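PDB 6K5S: telomeric DNA-binding factor trf1 from Schizosaccharomyces pombe, which probably binds telomeric DNA and, through its all-helical telomere-repeat-factor domain, pairs with a second copy of itself. Local coordinates for residues A[118-121]-A[122-126]; A[42-45]-A[46-50]; A[71-75]-A[76-80]. All blocks are in the same frame, centred on the assembly; numbering follows the deposited sequence.

The three contacts are all local and follow the chain in the order interaction 2, interaction 3, interaction 1. Interactions 1 and 3 are both helix starts, of helix 122-141 and helix 76-94, and in each a glutamine three residues after the N-cap returns its OE1 to the N-H of the N-cap residue, L121 or T75. Their centres lie about 23 Å apart, with nearest atoms about 9 Å apart. Interaction 2 is instead a stretch near the start of helix 41-60, its centre about 32 Å from that of interaction 1, across the chain's centre, and about 27 Å from that of interaction 3. Among the three, interaction 2 alone touches the second subunit.

Interaction 1: residues A[118-121]-A[122-126]; sequences SNIL and TNQGT
The side chain of Q124 turns back to the N-cap residue L121, whose N donates to Q124 OE1 at 2.8 Å in a nearly straight bond (168° at the hydrogen). The donor stands above the amide plane, 41° out of it, and therefore does not use a lone-pair direction. This position follows from the torsions of Q124: CG is anti to the carbonyl carbon (chi1 -67°), and the extended chain beyond it carries the amide back along the incoming backbone. The first turn closes beside this bond, with G125 N reaching L121 O at 3.0 Å. The other end of the same amide is used as well, since Q124 NE2 donates to a water at 2.7 Å. That water donates in turn to N119 O at 2.6 Å and also bonds S118 OG, tying residues 118, 119 and 124 together, while Y218 supplies a second partner for Q124 NE2. Outward from these bonds the contact is packing. I120 lies obliquely to the glutamine, its CG2 3.9 Å from Q124 OE1, and L121 CB comes within 3.8 Å of the same oxygen, so aliphatic groups flank the buried amide. An alanine in place of Q124 would probably leave L121 N without its side-chain acceptor, the bridging water without its amide donor and Y218 OH without this partner. Around the contact, I120 rests on A114 and on I182 of helix 177-195, whose V178 touches T122, and R166 holds S118 O. The bond from the N-cap N-H to the side chain three residues on is the reciprocal half of a capping box; leucine at the N-cap has no side-chain acceptor for the other half, so this is helix N-terminal capping from one direction, at the start of helix 122-141.

Interaction 2: residues A[42-45]-A[46-50]; sequences MGMA and FTKVM
M42 O accepts F46 N at 2.9 Å (158° at the hydrogen), the first of four i to i+4 bonds across this stretch. F46 CG is anti to its backbone N (chi1 178°), which sends the ring away from this turn to I23, L24, I34 and V35 of helices 10-24 and 28-36; M50 CG sits 3.3 Å above one face, offset toward the rim. G43 O accepts T47 N at 2.9 Å. The hydroxyl T47 OG1 lies 3.1 Å from the same G43 O, but its proton has another acceptor within reach. M44 O takes K48 N at 3.2 Å and a bridging water at 2.9 Å, and K48 NZ donates to that water. M44 and K48 run alongside each other, M44 CE being 3.8 Å from K48 NZ, with the lysine chain bent at its last torsion (chi4 67°). A45 O completes the set by accepting V49 N. Three sides result: F46 and M50 pack inside the chain, A45 and V49 meet G4 of the second subunit, and M44 with K48 forms a hydrated edge, where the water gives the ammonium an indirect hold on M44 O beside the direct bond from K48 N.

Interaction 3: residues A[71-75]-A[76-80]; sequences IGMRT and PSQRS
The backbone passes from an extended T75 into the helix, where R79 N closes the first turn on T75 O at 2.9 Å. T75 and Q78 meet in a capping box: Q78 N donates to T75 OG1 at 3.0 Å, and T75 N returns a nearly straight bond (169°) to Q78 OE1 at 3.0 Å, standing 46° out of the amide plane. The threonine hydroxyl sits between its own N and carbonyl carbon (chi1 84°), which turns it toward the helix start. Q78 OE1 is gripped further by a water that donates to it at 2.6 Å and also to G72 O; R74 N adds a weak bond. M73 crosses the glutamine at about a right angle, SD 3.9 Å from Q78 CD. R79 brings CD to 3.1 Å from R74 O, and a water in the guanidinium plane, at its edge, joins R79 NH2 to M73 O. The capping box and two water bridges join the loop after helix 41-60 to the first turn of helix 76-94. M73 and Q78 touch T7 of helix 4-8 and I10 of helix 10-24, whereas R79 reaches S68 and, in a long, weak ion pair, D116.

Interaction 1: residues A[118-121]-A[122-126]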
loop_
_atom_site.group_PDB
_atom_site.type_symbol
_atom_site.label_atom_id
_atom_site.label_comp_id
_atom_site.label_asym_id
_atom_site.label_seq_id
_atom_site.Cartn_x
_atom_site.Cartn_y
_atom_site.Cartn_z
ATOM N N SER A 118 3.676 22.561 18.538
ATOM C CA SER A 118 2.433 23.302 18.501
ATOM C C SER A 118 1.951 23.629 19.921
ATOM O O SER A 118 2.440 23.091 20.926
ATOM C CB SER A 118 1.384 22.505 17.725
ATOM O OG SER A 118 1.037 21.305 18.393
ATOM N N ASN A 119 0.984 24.545 19.995
ATOM C CA ASN A 119 0.389 24.919 21.274
ATOM C C ASN A 119 -0.424 23.759 21.834
ATOM O O ASN A 119 -1.244 23.172 21.127
ATOM C CB ASN A 119 -0.517 26.140 21.106
ATOM C CG ASN A 119 0.257 27.429 20.972
ATOM O OD1 ASN A 119 1.459 27.478 21.236
ATOM N ND2 ASN A 119 -0.431 28.491 20.565
ATOM N N ILE A 120 -0.212 23.428 23.103
ATOM C CA ILE A 120 -1.043 22.414 23.746
ATOM C C ILE A 120 -2.400 23.021 24.076
ATOM O O ILE A 120 -2.478 24.082 24.703
ATOM C CB ILE A 120 -0.374 21.867 25.010
ATOM C CG1 ILE A 120 1.004 21.296 24.679
ATOM C CG2 ILE A 120 -1.257 20.783 25.623
ATOM C CD1 ILE A 120 0.918 20.008 23.957
ATOM N N LEU A 121 -3.468 22.339 23.674
ATOM C CA LEU A 121 -4.831 22.806 23.869
ATOM C C LEU A 121 -5.523 22.030 24.988
ATOM O O LEU A 121 -5.144 20.903 25.319
ATOM C CB LEU A 121 -5.618 22.673 22.565
ATOM C CG LEU A 121 -4.906 23.427 21.439
ATOM C CD1 LEU A 121 -5.672 23.324 20.129
ATOM C CD2 LEU A 121 -4.714 24.886 21.848
ATOM N N THR A 122 -6.570 22.648 25.551
ATOM C CA THR A 122 -7.234 22.094 26.730
ATOM C C THR A 122 -7.797 20.702 26.474
ATOM O O THR A 122 -7.689 19.821 27.331
ATOM C CB THR A 122 -8.354 23.032 27.205
ATOM O OG1 THR A 122 -8.993 23.614 26.065
ATOM C CG2 THR A 122 -7.792 24.142 28.078
ATOM N N ASN A 123 -8.418 20.482 25.311
ATOM C CA ASN A 123 -8.979 19.164 25.037
ATOM C C ASN A 123 -7.903 18.102 24.833
ATOM O O ASN A 123 -8.143 16.929 25.131
ATOM C CB ASN A 123 -9.893 19.222 23.824
ATOM C CG ASN A 123 -11.182 19.957 24.124
ATOM O OD1 ASN A 123 -11.979 19.516 24.953
ATOM N ND2 ASN A 123 -11.381 21.097 23.473
ATOM N N GLN A 124 -6.739 18.482 24.292
ATOM C CA GLN A 124 -5.599 17.569 24.265
ATOM C C GLN A 124 -5.185 17.188 25.676
ATOM O O GLN A 124 -4.883 16.020 25.953
ATOM C CB GLN A 124 -4.418 18.215 23.542
ATOM C CG GLN A 124 -4.634 18.452 22.061
ATOM C CD GLN A 124 -3.554 19.336 21.462
ATOM O OE1 GLN A 124 -2.878 20.088 22.169
ATOM N NE2 GLN A 124 -3.377 19.241 20.161
ATOM N N GLY A 125 -5.134 18.180 26.572
ATOM C CA GLY A 125 -4.778 17.921 27.953
ATOM C C GLY A 125 -5.740 16.968 28.629
ATOM O O GLY A 125 -5.323 16.045 29.337
ATOM N N THR A 126 -7.046 17.189 28.441
ATOM C CA THR A 126 -8.035 16.275 29.007
ATOM C C THR A 126 -7.855 14.866 28.461
ATOM O O THR A 126 -7.925 13.881 29.213
ATOM C CB THR A 126 -9.450 16.780 28.714
ATOM O OG1 THR A 126 -9.662 18.006 29.412
ATOM C CG2 THR A 126 -10.490 15.749 29.162
HETATM O O HOH W 1 -1.658 21.150 19.471
#

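Interaction 2: residues A[42-45]-A[46-50]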
loop_
_atom_site.group_PDB
_atom_site.type_symbol
_atom_site.label_atom_id
_atom_site.label_comp_id
_atom_site.label_asym_id
_atom_site.label_seq_id
_atom_site.Cartn_x
_atom_site.Cartn_y
_atom_site.Cartn_z
ATOM N N MET A 42 -17.284 -5.319 5.823
ATOM C CA MET A 42 -16.381 -4.247 6.205
ATOM C C MET A 42 -15.212 -4.759 7.043
ATOM O O MET A 42 -14.113 -4.209 6.944
ATOM C CB MET A 42 -17.141 -3.154 6.956
ATOM C CG MET A 42 -17.884 -2.156 6.029
ATOM S SD MET A 42 -16.790 -1.127 4.983
ATOM C CE MET A 42 -15.340 -0.958 6.013
ATOM N N GLY A 43 -15.430 -5.796 7.862
ATOM C CA GLY A 43 -14.348 -6.338 8.676
ATOM C C GLY A 43 -13.245 -6.941 7.833
ATOM O O GLY A 43 -12.055 -6.767 8.128
ATOM N N MET A 44 -13.627 -7.669 6.776
ATOM C CA MET A 44 -12.665 -8.253 5.851
ATOM C C MET A 44 -11.888 -7.174 5.114
ATOM O O MET A 44 -10.689 -7.331 4.854
ATOM C CB MET A 44 -13.381 -9.145 4.822
ATOM C CG MET A 44 -13.985 -10.446 5.350
ATOM S SD MET A 44 -14.890 -11.268 3.993
ATOM C CE MET A 44 -13.642 -11.150 2.718
ATOM N N ALA A 45 -12.568 -6.093 4.721
ATOM C CA ALA A 45 -11.890 -4.999 4.033
ATOM C C ALA A 45 -10.926 -4.289 4.974
ATOM O O ALA A 45 -9.819 -3.909 4.569
ATOM C CB ALA A 45 -12.918 -4.019 3.471
ATOM N N PHE A 46 -11.320 -4.120 6.238
ATOM C CA PHE A 46 -10.418 -3.534 7.227
ATOM C C PHE A 46 -9.195 -4.416 7.448
ATOM O O PHE A 46 -8.074 -3.906 7.560
ATOM C CB PHE A 46 -11.163 -3.299 8.544
ATOM C CG PHE A 46 -10.305 -2.736 9.645
ATOM C CD1 PHE A 46 -9.930 -1.408 9.639
ATOM C CD2 PHE A 46 -9.864 -3.547 10.688
ATOM C CE1 PHE A 46 -9.141 -0.880 10.661
ATOM C CE2 PHE A 46 -9.066 -3.018 11.721
ATOM C CZ PHE A 46 -8.709 -1.683 11.695
ATOM N N THR A 47 -9.382 -5.744 7.493
ATOM C CA THR A 47 -8.242 -6.636 7.708
ATOM C C THR A 47 -7.203 -6.516 6.594
ATOM O O THR A 47 -6.002 -6.470 6.875
ATOM C CB THR A 47 -8.700 -8.083 7.854
ATOM O OG1 THR A 47 -9.449 -8.199 9.065
ATOM C CG2 THR A 47 -7.491 -9.011 7.932
ATOM N N LYS A 48 -7.636 -6.422 5.336
ATOM C CA LYS A 48 -6.682 -6.264 4.237
ATOM C C LYS A 48 -5.983 -4.903 4.288
ATOM O O LYS A 48 -4.777 -4.801 4.020
ATOM C CB LYS A 48 -7.389 -6.461 2.899
ATOM C CG LYS A 48 -8.055 -7.839 2.764
ATOM C CD LYS A 48 -8.727 -7.964 1.415
ATOM C CE LYS A 48 -9.055 -9.401 1.092
ATOM N NZ LYS A 48 -10.099 -9.919 2.002
ATOM N N VAL A 49 -6.732 -3.846 4.591
ATOM C CA VAL A 49 -6.127 -2.525 4.778
ATOM C C VAL A 49 -5.098 -2.564 5.903
ATOM O O VAL A 49 -3.981 -2.045 5.761
ATOM C CB VAL A 49 -7.217 -1.472 5.042
ATOM C CG1 VAL A 49 -6.598 -0.178 5.528
ATOM C CG2 VAL A 49 -8.013 -1.239 3.751
ATOM N N MET A 50 -5.443 -3.193 7.032
ATOM C CA MET A 50 -4.496 -3.244 8.152
ATOM C C MET A 50 -3.248 -4.040 7.808
ATOM O O MET A 50 -2.144 -3.698 8.257
ATOM C CB MET A 50 -5.148 -3.829 9.405
ATOM C CG MET A 50 -6.038 -2.819 10.137
ATOM S SD MET A 50 -5.278 -1.257 10.698
ATOM C CE MET A 50 -3.769 -1.855 11.457
HETATM O O HOH W 2 -9.702 -10.053 4.952
#

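Interaction 3: residues A[71-75]-A[76-80]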
loop_
_atom_site.group_PDB
_atom_site.type_symbol
_atom_site.label_atom_id
_atom_site.label_comp_id
_atom_site.label_asym_id
_atom_site.label_seq_id
_atom_site.Cartn_x
_atom_site.Cartn_y
_atom_site.Cartn_z
ATOM N N ILE A 71 13.942 9.890 10.266
ATOM C CA ILE A 71 14.069 9.184 9.000
ATOM C C ILE A 71 14.209 10.143 7.815
ATOM O O ILE A 71 14.047 9.724 6.663
ATOM C CB ILE A 71 12.895 8.218 8.783
ATOM C CG1 ILE A 71 11.567 8.965 8.942
ATOM C CG2 ILE A 71 12.930 7.084 9.788
ATOM C CD1 ILE A 71 10.368 8.101 8.601
ATOM N N GLY A 72 14.494 11.418 8.061
ATOM C CA GLY A 72 14.758 12.330 6.960
ATOM C C GLY A 72 13.559 12.639 6.093
ATOM O O GLY A 72 13.717 12.898 4.896
ATOM N N MET A 73 12.361 12.622 6.668
ATOM C CA MET A 73 11.129 12.948 5.952
ATOM C C MET A 73 10.835 14.423 6.231
ATOM O O MET A 73 10.251 14.768 7.262
ATOM C CB MET A 73 10.001 12.023 6.408
ATOM C CG MET A 73 10.101 10.640 5.787
ATOM S SD MET A 73 9.738 10.440 4.034
ATOM C CE MET A 73 11.354 9.678 3.661
ATOM N N ARG A 74 11.246 15.313 5.312
ATOM C CA ARG A 74 11.315 16.736 5.631
ATOM C C ARG A 74 10.357 17.651 4.872
ATOM O O ARG A 74 10.135 18.771 5.339
ATOM C CB ARG A 74 12.739 17.260 5.403
ATOM C CG ARG A 74 13.801 16.282 5.793
ATOM C CD ARG A 74 14.802 16.909 6.730
ATOM N NE ARG A 74 15.972 16.047 6.863
ATOM C CZ ARG A 74 16.969 16.259 7.711
ATOM N NH1 ARG A 74 16.962 17.326 8.507
ATOM N NH2 ARG A 74 17.981 15.412 7.748
ATOM N N THR A 75 9.801 17.236 3.728
ATOM C CA THR A 75 8.909 18.127 2.983
ATOM C C THR A 75 7.571 18.306 3.697
ATOM O O THR A 75 7.160 17.464 4.504
ATOM C CB THR A 75 8.639 17.611 1.567
ATOM O OG1 THR A 75 7.563 16.658 1.604
ATOM C CG2 THR A 75 9.915 17.003 0.923
ATOM N N PRO A 76 6.862 19.405 3.406
ATOM C CA PRO A 76 5.543 19.610 4.028
ATOM C C PRO A 76 4.577 18.455 3.803
ATOM O O PRO A 76 3.863 18.066 4.734
ATOM C CB PRO A 76 5.060 20.907 3.373
ATOM C CG PRO A 76 6.344 21.638 3.042
ATOM C CD PRO A 76 7.297 20.578 2.621
ATOM N N SER A 77 4.559 17.865 2.613
ATOM C CA SER A 77 3.618 16.772 2.385
ATOM C C SER A 77 4.071 15.496 3.086
ATOM O O SER A 77 3.238 14.756 3.622
ATOM C CB SER A 77 3.446 16.537 0.885
ATOM O OG SER A 77 4.638 16.000 0.351
ATOM N N GLN A 78 5.387 15.235 3.107
ATOM C CA GLN A 78 5.910 14.090 3.842
ATOM C C GLN A 78 5.599 14.189 5.327
ATOM O O GLN A 78 5.190 13.202 5.952
ATOM C CB GLN A 78 7.416 13.973 3.647
ATOM C CG GLN A 78 7.824 13.573 2.262
ATOM C CD GLN A 78 9.299 13.781 2.000
ATOM O OE1 GLN A 78 10.029 14.364 2.824
ATOM N NE2 GLN A 78 9.744 13.340 0.828
ATOM N N ARG A 79 5.802 15.368 5.914
ATOM C CA ARG A 79 5.573 15.518 7.343
ATOM C C ARG A 79 4.087 15.504 7.667
ATOM O O ARG A 79 3.676 14.924 8.680
ATOM C CB ARG A 79 6.253 16.790 7.842
ATOM C CG ARG A 79 7.765 16.620 7.861
ATOM C CD ARG A 79 8.485 17.927 7.834
ATOM N NE ARG A 79 7.783 18.896 8.656
ATOM C CZ ARG A 79 7.986 19.030 9.957
ATOM N NH1 ARG A 79 7.299 19.942 10.639
ATOM N NH2 ARG A 79 8.887 18.254 10.566
ATOM N N SER A 80 3.259 16.089 6.803
ATOM C CA SER A 80 1.814 16.018 7.019
ATOM C C SER A 80 1.327 14.576 6.959
ATOM O O SER A 80 0.439 14.169 7.726
ATOM C CB SER A 80 1.100 16.874 5.979
ATOM O OG SER A 80 -0.295 16.673 6.022
HETATM O O HOH W 3 12.635 14.646 2.576
HETATM O O HOH W 4 10.567 16.260 9.721
#